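Local structure of probable zinc protease PqqL (Escherichia coli, 6OFT) at residues Thr307-Lys312 with Ser319-Val324. The protein is probably a periplasmic zinc-dependent endopeptidase of the M16 family; this chain is its first half. Residues are numbered along the deposited sequence; the frame is centred on the assembly and turned at random.
Sequences TARSVK and SLFFRV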
loop_
_atom_site.group_PDB
_atom_site.type_symbol
_atom_site.label_atom_id
_atom_site.label_comp_id
_atom_site.label_asym_id
_atom_site.label_seq_id
_atom_site.Cartn_x
_atom_site.Cartn_y
_atom_site.Cartn_z
ATOM N N THR A 307 -17.607 0.489 -7.242
ATOM C CA THR A 307 -16.403 -0.336 -7.409
ATOM C C THR A 307 -16.286 -1.464 -6.377
ATOM O O THR A 307 -16.940 -1.450 -5.339
ATOM C CB THR A 307 -15.129 0.559 -7.423
ATOM O OG1 THR A 307 -14.024 -0.196 -7.920
ATOM C CG2 THR A 307 -14.779 1.136 -6.044
ATOM N N ALA A 308 -15.435 -2.425 -6.679
ATOM C CA ALA A 308 -15.027 -3.511 -5.806
ATOM C C ALA A 308 -13.509 -3.368 -5.769
ATOM O O ALA A 308 -12.889 -3.031 -6.789
ATOM C CB ALA A 308 -15.422 -4.857 -6.380
ATOM N N ARG A 309 -12.922 -3.548 -4.593
ATOM C CA ARG A 309 -11.485 -3.393 -4.420
ATOM C C ARG A 309 -10.986 -4.184 -3.239
ATOM O O ARG A 309 -11.733 -4.444 -2.291
ATOM C CB ARG A 309 -11.147 -1.913 -4.183
ATOM C CG ARG A 309 -10.060 -1.371 -5.096
ATOM C CD ARG A 309 -9.470 -0.069 -4.574
ATOM N NE ARG A 309 -10.435 1.033 -4.594
ATOM C CZ ARG A 309 -10.472 2.012 -3.694
ATOM N NH1 ARG A 309 -9.602 2.036 -2.691
ATOM N NH2 ARG A 309 -11.386 2.969 -3.783
ATOM N N SER A 310 -9.701 -4.536 -3.294
ATOM C CA SER A 310 -8.987 -5.173 -2.209
ATOM C C SER A 310 -7.981 -4.145 -1.689
ATOM O O SER A 310 -7.399 -3.398 -2.475
ATOM C CB SER A 310 -8.285 -6.448 -2.667
ATOM O OG SER A 310 -7.316 -6.200 -3.670
ATOM N N VAL A 311 -7.821 -4.071 -0.372
ATOM C CA VAL A 311 -6.868 -3.162 0.272
ATOM C C VAL A 311 -6.117 -3.905 1.382
ATOM O O VAL A 311 -6.723 -4.712 2.087
ATOM C CB VAL A 311 -7.533 -1.821 0.747
ATOM C CG1 VAL A 311 -8.606 -2.043 1.816
ATOM C CG2 VAL A 311 -6.494 -0.798 1.216
ATOM N N LYS A 312 -4.791 -3.655 1.512
ATOM C CA LYS A 312 -3.959 -4.201 2.586
ATOM C C LYS A 312 -4.351 -3.466 3.874
ATOM O O LYS A 312 -4.459 -2.235 3.862
ATOM C CB LYS A 312 -2.466 -3.970 2.274
ATOM C CG LYS A 312 -1.508 -4.393 3.386
ATOM C CD LYS A 312 -0.085 -3.963 3.071
ATOM C CE LYS A 312 0.801 -3.973 4.291
ATOM N NZ LYS A 312 2.211 -3.668 3.933
ATOM N N SER A 319 -8.762 -6.323 3.170
ATOM C CA SER A 319 -10.191 -6.120 3.101
ATOM C C SER A 319 -10.623 -6.084 1.663
ATOM O O SER A 319 -9.992 -5.430 0.826
ATOM C CB SER A 319 -10.638 -4.852 3.811
ATOM O OG SER A 319 -12.058 -4.806 3.805
ATOM N N LEU A 320 -11.701 -6.798 1.372
ATOM C CA LEU A 320 -12.345 -6.789 0.072
ATOM C C LEU A 320 -13.675 -6.078 0.274
ATOM O O LEU A 320 -14.496 -6.530 1.075
ATOM C CB LEU A 320 -12.572 -8.219 -0.429
ATOM C CG LEU A 320 -11.686 -8.733 -1.551
ATOM C CD1 LEU A 320 -10.292 -9.025 -1.055
ATOM C CD2 LEU A 320 -12.252 -10.012 -2.109
ATOM N N PHE A 321 -13.873 -4.936 -0.400
ATOM C CA PHE A 321 -15.138 -4.211 -0.292
ATOM C C PHE A 321 -15.887 -4.074 -1.618
ATOM O O PHE A 321 -15.274 -4.048 -2.687
ATOM C CB PHE A 321 -14.971 -2.847 0.383
ATOM C CG PHE A 321 -14.135 -1.816 -0.335
ATOM C CD1 PHE A 321 -14.721 -0.916 -1.217
ATOM C CD2 PHE A 321 -12.771 -1.703 -0.083
ATOM C CE1 PHE A 321 -13.951 0.044 -1.878
ATOM C CE2 PHE A 321 -12.006 -0.726 -0.724
ATOM C CZ PHE A 321 -12.606 0.154 -1.600
ATOM N N PHE A 322 -17.215 -3.935 -1.534
ATOM C CA PHE A 322 -18.099 -3.762 -2.689
ATOM C C PHE A 322 -18.899 -2.502 -2.440
ATOM O O PHE A 322 -19.665 -2.436 -1.484
ATOM C CB PHE A 322 -18.997 -4.994 -2.887
ATOM C CG PHE A 322 -18.214 -6.279 -3.036
ATOM C CD1 PHE A 322 -17.926 -7.072 -1.928
ATOM C CD2 PHE A 322 -17.756 -6.693 -4.280
ATOM C CE1 PHE A 322 -17.174 -8.242 -2.059
ATOM C CE2 PHE A 322 -17.007 -7.870 -4.416
ATOM C CZ PHE A 322 -16.723 -8.639 -3.305
ATOM N N ARG A 323 -18.671 -1.478 -3.269
ATOM C CA ARG A 323 -19.291 -0.169 -3.120
ATOM C C ARG A 323 -20.159 0.250 -4.296
ATOM O O ARG A 323 -19.816 -0.016 -5.444
ATOM C CB ARG A 323 -18.194 0.878 -2.847
ATOM C CG ARG A 323 -18.709 2.313 -2.647
ATOM C CD ARG A 323 -17.582 3.299 -2.417
ATOM N NE ARG A 323 -16.832 3.021 -1.188
ATOM C CZ ARG A 323 -17.249 3.342 0.032
ATOM N NH1 ARG A 323 -18.421 3.944 0.204
ATOM N NH2 ARG A 323 -16.500 3.060 1.092
ATOM N N VAL A 324 -21.287 0.926 -3.990
ATOM C CA VAL A 324 -22.184 1.531 -4.964
ATOM C C VAL A 324 -22.349 3.003 -4.549
ATOM O O VAL A 324 -22.755 3.281 -3.416
ATOM C CB VAL A 324 -23.546 0.797 -5.157
ATOM C CG1 VAL A 324 -24.530 1.664 -5.935
ATOM C CG2 VAL A 324 -23.367 -0.550 -5.859
#
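A β-hairpin at one border of the five-stranded sheet in the second, probably non-catalytic M16 domain of this half pairs T307, R309 and V311 with R323, F321 and S319. Each is an antiparallel hydrogen-bonded pair, so six N-H...O=C bonds tie the edge strand to its neighbour. The bond from R323 N to T307 O is short at 2.7 Å and nearly straight, whereas its return, T307 N to R323 O, is bent to 138° and tilted from the carbonyl plane. In the intervening non-hydrogen-bonded pairs the α-carbons close in, and A308 CA lies 3.2 Å from F321 O in a CA-H...O contact.

R309 and F321 make the main side-chain contact on the face that also carries T307, V311, S319 and R323. With F321 CG set between its backbone N and carbonyl carbon (chi1 65°), the ring reaches across to the edge strand. R309 CB sits over the ring, off-centre, in a CH-pi contact, 4.0 Å from the F321 centroid. Bent at chi3, R309 brings its guanidinium to the rim, F321 CZ lying 3.5 Å from R309 CZ, over the guanidinium face. The two planes stand 79° apart, so the ring meets this cation by its edge.

On the reverse face A308 CB touches F322 CD2 at 3.6 Å, and S310 CB meets L320 CD1 at the same distance. Here helix 271-296 packs against A308 and L320, and helix 331-348 against F322. Towards the sheet interior, strand 256-264 bonds to 317-326, its Y260 stacks on F321, and R323 salt-bridges E433 of strand 430-436.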